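Local coordinates for protein glutamate receptor 1 (Adineta vaga, PDB 4IO2) that probably works as a glutamate-gated ion channel, seen here as its ligand-binding domain with glutamate held in the cleft between two lobes, at residues E164-L169 with S177-G182; Y157-R162 with G172-S177. One frame throughout, in Å; residues are numbered along the deposited sequence.

Contact 1: residues E164-L169 with S177-G182. With GLU (glutamic acid), chain E.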
# COMPACT_ATOMS: atom_id res chain seq x y z
N GLU A 164 -0.70 -27.42 -9.82
CA GLU A 164 -1.95 -28.14 -9.65
C GLU A 164 -3.14 -27.24 -10.03
O GLU A 164 -4.13 -27.73 -10.59
CB GLU A 164 -2.08 -28.72 -8.22
CG GLU A 164 -2.80 -30.06 -8.19
CD GLU A 164 -3.20 -30.55 -6.81
OE1 GLU A 164 -2.74 -30.01 -5.80
OE2 GLU A 164 -3.99 -31.53 -6.75
N MET A 165 -3.06 -25.94 -9.71
CA MET A 165 -4.12 -25.02 -10.09
C MET A 165 -4.26 -25.04 -11.62
O MET A 165 -5.36 -25.20 -12.14
CB MET A 165 -3.84 -23.63 -9.54
CG MET A 165 -4.87 -22.58 -9.80
SD MET A 165 -4.43 -21.05 -8.98
CE MET A 165 -2.89 -20.58 -9.80
N TYR A 166 -3.16 -24.81 -12.35
CA TYR A 166 -3.24 -24.73 -13.82
C TYR A 166 -3.77 -26.04 -14.39
O TYR A 166 -4.70 -26.06 -15.22
CB TYR A 166 -1.87 -24.41 -14.45
CG TYR A 166 -1.16 -23.19 -13.89
CD1 TYR A 166 -1.84 -22.01 -13.62
CD2 TYR A 166 0.19 -23.25 -13.58
CE1 TYR A 166 -1.18 -20.91 -13.13
CE2 TYR A 166 0.86 -22.14 -13.08
CZ TYR A 166 0.17 -20.98 -12.83
OH TYR A 166 0.83 -19.90 -12.31
N ASP A 167 -3.21 -27.15 -13.94
CA ASP A 167 -3.59 -28.46 -14.47
C ASP A 167 -5.05 -28.80 -14.18
O ASP A 167 -5.75 -29.40 -15.02
CB ASP A 167 -2.68 -29.54 -13.90
CG ASP A 167 -1.24 -29.41 -14.38
OD1 ASP A 167 -0.98 -28.63 -15.30
OD2 ASP A 167 -0.36 -30.09 -13.83
N SER A 168 -5.56 -28.42 -13.02
CA SER A 168 -6.93 -28.75 -12.66
C SER A 168 -7.94 -27.93 -13.48
O SER A 168 -9.00 -28.42 -13.82
CB SER A 168 -7.15 -28.53 -11.17
OG SER A 168 -6.35 -29.41 -10.42
N LEU A 169 -7.60 -26.68 -13.75
CA LEU A 169 -8.41 -25.89 -14.66
C LEU A 169 -8.38 -26.50 -16.06
O LEU A 169 -9.43 -26.72 -16.65
CB LEU A 169 -7.87 -24.47 -14.71
CG LEU A 169 -8.30 -23.62 -13.52
CD1 LEU A 169 -7.45 -22.35 -13.49
CD2 LEU A 169 -9.79 -23.31 -13.58
N SER A 177 -10.12 -20.53 -9.96
CA SER A 177 -9.32 -20.36 -8.74
C SER A 177 -9.06 -18.86 -8.56
O SER A 177 -9.60 -18.03 -9.32
CB SER A 177 -8.02 -21.14 -8.83
OG SER A 177 -7.34 -21.17 -7.56
N PHE A 178 -8.30 -18.50 -7.51
CA PHE A 178 -7.93 -17.11 -7.23
C PHE A 178 -6.42 -17.02 -7.38
O PHE A 178 -5.69 -17.97 -7.06
CB PHE A 178 -8.21 -16.73 -5.77
CG PHE A 178 -9.66 -16.80 -5.33
CD1 PHE A 178 -10.69 -16.80 -6.25
CD2 PHE A 178 -9.97 -16.84 -3.98
CE1 PHE A 178 -12.00 -16.85 -5.82
CE2 PHE A 178 -11.27 -16.87 -3.55
CZ PHE A 178 -12.29 -16.89 -4.48
N MET A 179 -5.95 -15.88 -7.84
CA MET A 179 -4.51 -15.65 -8.02
C MET A 179 -4.21 -14.17 -7.94
O MET A 179 -4.99 -13.34 -8.38
CB MET A 179 -4.07 -16.24 -9.34
CG MET A 179 -2.59 -16.22 -9.54
SD MET A 179 -2.14 -17.11 -11.09
CE MET A 179 -0.34 -17.01 -10.99
N ASP A 180 -3.11 -13.82 -7.28
CA ASP A 180 -2.66 -12.44 -7.25
C ASP A 180 -2.57 -11.87 -8.66
O ASP A 180 -2.13 -12.54 -9.59
CB ASP A 180 -1.27 -12.34 -6.65
CG ASP A 180 -1.20 -12.63 -5.17
OD1 ASP A 180 -2.24 -12.49 -4.45
OD2 ASP A 180 -0.06 -12.93 -4.75
N ILE A 181 -2.91 -10.60 -8.79
CA ILE A 181 -3.04 -10.01 -10.12
C ILE A 181 -1.74 -9.93 -10.90
O ILE A 181 -1.74 -10.14 -12.12
CB ILE A 181 -3.71 -8.60 -10.03
CG1 ILE A 181 -4.07 -8.06 -11.41
CG2 ILE A 181 -2.84 -7.60 -9.22
CD1 ILE A 181 -4.92 -6.78 -11.32
N GLY A 182 -0.63 -9.59 -10.26
CA GLY A 182 0.60 -9.43 -11.04
C GLY A 182 1.11 -10.69 -11.69
O GLY A 182 1.37 -10.74 -12.88
N GLU E . 0.61 -13.63 -2.17
CA GLU E . -0.04 -14.88 -1.76
C GLU E . 0.20 -15.14 -0.28
O GLU E . 1.09 -14.48 0.32
CB GLU E . 0.43 -16.09 -2.57
CG GLU E . 0.26 -16.00 -4.09
CD GLU E . -1.18 -16.06 -4.60
OE1 GLU E . -2.08 -16.30 -3.79
OE2 GLU E . -1.39 -15.92 -5.83
OXT GLU E . -0.50 -16.00 0.30

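Contact 2: residues Y157-R162 with G172-S177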
# COMPACT_ATOMS: atom_id res chain seq x y z
N TYR A 157 -12.09 -26.97 -3.41
CA TYR A 157 -11.17 -28.03 -3.90
C TYR A 157 -9.73 -27.64 -3.56
O TYR A 157 -9.26 -26.60 -4.00
CB TYR A 157 -11.30 -28.16 -5.44
CG TYR A 157 -10.53 -29.32 -6.01
CD1 TYR A 157 -9.23 -29.17 -6.43
CD2 TYR A 157 -11.13 -30.56 -6.19
CE1 TYR A 157 -8.51 -30.22 -6.95
CE2 TYR A 157 -10.41 -31.63 -6.71
CZ TYR A 157 -9.12 -31.44 -7.11
OH TYR A 157 -8.43 -32.50 -7.64
N PRO A 158 -9.02 -28.50 -2.79
CA PRO A 158 -7.69 -28.06 -2.28
C PRO A 158 -6.58 -28.21 -3.33
O PRO A 158 -6.53 -29.21 -4.04
CB PRO A 158 -7.46 -29.00 -1.10
CG PRO A 158 -8.26 -30.31 -1.54
CD PRO A 158 -9.49 -29.79 -2.23
N LEU A 159 -5.70 -27.22 -3.43
CA LEU A 159 -4.58 -27.25 -4.39
C LEU A 159 -3.26 -27.08 -3.63
O LEU A 159 -3.16 -26.23 -2.73
CB LEU A 159 -4.72 -26.16 -5.42
CG LEU A 159 -6.03 -26.16 -6.23
CD1 LEU A 159 -6.26 -24.76 -6.88
CD2 LEU A 159 -6.02 -27.31 -7.23
N LYS A 160 -2.26 -27.86 -4.02
CA LYS A 160 -0.97 -27.85 -3.35
C LYS A 160 0.06 -26.91 -3.99
O LYS A 160 1.13 -26.67 -3.43
CB LYS A 160 -0.38 -29.26 -3.34
CG LYS A 160 -1.22 -30.26 -2.58
CD LYS A 160 -0.59 -31.65 -2.56
CE LYS A 160 -1.39 -32.61 -1.67
NZ LYS A 160 -0.74 -33.92 -1.51
N SER A 161 -0.25 -26.38 -5.16
CA SER A 161 0.73 -25.61 -5.93
C SER A 161 0.08 -24.88 -7.08
O SER A 161 -1.06 -25.17 -7.41
CB SER A 161 1.77 -26.53 -6.54
OG SER A 161 1.16 -27.36 -7.51
N ARG A 162 0.79 -23.89 -7.65
CA ARG A 162 0.33 -23.28 -8.88
C ARG A 162 0.14 -24.31 -10.00
O ARG A 162 -0.84 -24.28 -10.72
CB ARG A 162 1.27 -22.17 -9.30
CG ARG A 162 1.22 -20.97 -8.37
CD ARG A 162 2.07 -19.83 -8.90
NE ARG A 162 2.09 -18.70 -7.98
CZ ARG A 162 2.93 -18.51 -6.96
NH1 ARG A 162 3.92 -19.34 -6.71
NH2 ARG A 162 2.76 -17.45 -6.21
N GLY A 172 -10.54 -29.62 -16.45
CA GLY A 172 -11.95 -29.48 -16.17
C GLY A 172 -12.39 -29.98 -14.81
O GLY A 172 -13.59 -30.20 -14.56
N ILE A 173 -11.44 -30.05 -13.86
CA ILE A 173 -11.76 -30.52 -12.52
C ILE A 173 -12.31 -29.36 -11.68
O ILE A 173 -13.15 -29.56 -10.81
CB ILE A 173 -10.51 -31.05 -11.82
CG1 ILE A 173 -10.00 -32.29 -12.55
CG2 ILE A 173 -10.80 -31.41 -10.38
CD1 ILE A 173 -8.59 -32.69 -12.16
N ILE A 174 -11.77 -28.17 -11.90
CA ILE A 174 -12.35 -26.97 -11.29
C ILE A 174 -12.70 -25.96 -12.37
O ILE A 174 -12.20 -26.04 -13.51
CB ILE A 174 -11.36 -26.34 -10.26
CG1 ILE A 174 -10.00 -26.03 -10.92
CG2 ILE A 174 -11.20 -27.29 -9.08
CD1 ILE A 174 -8.97 -25.35 -9.94
N ASP A 175 -13.56 -25.02 -12.04
CA ASP A 175 -13.93 -23.96 -12.99
C ASP A 175 -13.20 -22.66 -12.72
O ASP A 175 -13.03 -21.87 -13.65
CB ASP A 175 -15.44 -23.73 -12.96
CG ASP A 175 -16.24 -24.91 -13.47
OD1 ASP A 175 -15.79 -25.54 -14.46
OD2 ASP A 175 -17.25 -25.23 -12.80
N VAL A 176 -12.80 -22.40 -11.47
CA VAL A 176 -12.13 -21.15 -11.13
C VAL A 176 -11.11 -21.41 -10.04
O VAL A 176 -11.19 -22.37 -9.27
CB VAL A 176 -13.11 -20.07 -10.63
CG1 VAL A 176 -14.10 -19.66 -11.69
CG2 VAL A 176 -13.85 -20.55 -9.37
N SER A 177 -10.12 -20.53 -9.96
CA SER A 177 -9.32 -20.36 -8.74
C SER A 177 -9.06 -18.86 -8.56
O SER A 177 -9.60 -18.03 -9.32
CB SER A 177 -8.02 -21.14 -8.83
OG SER A 177 -7.34 -21.17 -7.56

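Contact 1: residues E164-L169 with S177-G182
Met165 reaches from helix 162-170 onto strand 177-180, where it meets Ser177 and Met179. Its CB points toward the strand. Met165 CG lies anti to the backbone N (chi1 -177°), which carries the chain straight off the helix, and packs 3.6 Å from Ser177 CB. Met165 SD comes within 3.2 Å of Ser177 OG, a hydroxyl hydrogen-bonded to Gly134 O. The chain then bends at chi3 (64°), and Met165 CE rests 3.8 Å from Met179 SD. Met179 is extended, and Met179 CE meets Tyr166 OH at 3.4 Å, at the edge of the ring and near its plane.

The strand ends on the bound glutamate. Asp180 N donates a nearly straight bond (177°) to ligand OE2. The ligand N donates to Asp180 OD2 at 2.8 Å, while Asn105 ND2 bonds to Asp180 OD1 and steadies the carboxylate. Cutting Asp180 back to an alanine takes away the carboxylate, and the ligand ammonium would probably lose this charged partner and Asn105 ND2 this acceptor.

Strand 177-180 runs antiparallel to strand 103-112. Met165 also touches Leu110 of that strand and Arg136 of strand 134-136, a glutamate-binding residue, and thus packs helix 162-170 behind the binding site.

Contact 2: residues Y157-R162 with G172-S177
Ser177 OG, which donates a hydrogen bond to Gly134 O, is covered from the side of strand 157-159 by Leu159. Leu159 CD1 lies 3.8 Å from Ser177 OG, an apolar methyl beside a hydroxyl whose proton is taken by the carbonyl of Gly134. Leu159 CD1 is also 4.1 Å from Ile174 CD1, and the two side chains meet end to end through these methyls. Ile174 CG1 sits between its backbone N and carbonyl carbon (chi1 56°). This brings CD1 to Leu159 and places Ile174 CG2 by Tyr157, 3.7 Å from Tyr157 CB.

Tyr157 thus meets two isoleucines. Ile174 crosses it at about a right angle near CB and CG. Ile173 touches the far end of the ring, with Ile173 CG2 at 3.7 Å from Tyr157 CZ. This is an off-centre CH-pi contact, 4.1 Å from Ile173 CG2 to the centroid of the Tyr157 ring. Leu159 CD2 lies at the edge of the same ring, in its plane. The contact is therefore almost wholly apolar.

Residues 172-177 leave helix 162-170 through a Schellman motif at Gly172, whose phi is positive. Asp175 ties the loop by salt bridges to Arg132 and Arg112. Strands 134-136 and 157-159 are parallel and joined through helix 140-148, a beta-alpha-beta crossover of this lobe, and the contact packs the loop against its second strand. Leu159 and Ile174 both also touch Ser168 on helix 162-170.

How the contacts relate
From the N terminus, the chain runs through strand 157-159, helix 162-170, the loop after it and strand 177-180. Contact 2 closes the longer excursion around the helix by bringing the loop back to strand 157-159. Contact 1 folds the helix itself onto strand 177-180, across that same loop. The segments alternate along the chain, so the two contacts cross rather than nest. They share Ser177, and their centres lie about 7 Å apart. A probable hydrogen bond from Ile173 N to Ser168 O (2.9 Å) also joins them. Together they tie strand 157-159, the helix and strand 177-180 into one lobe of the clamshell, which carries Arg162 and Asp180 to the glutamate.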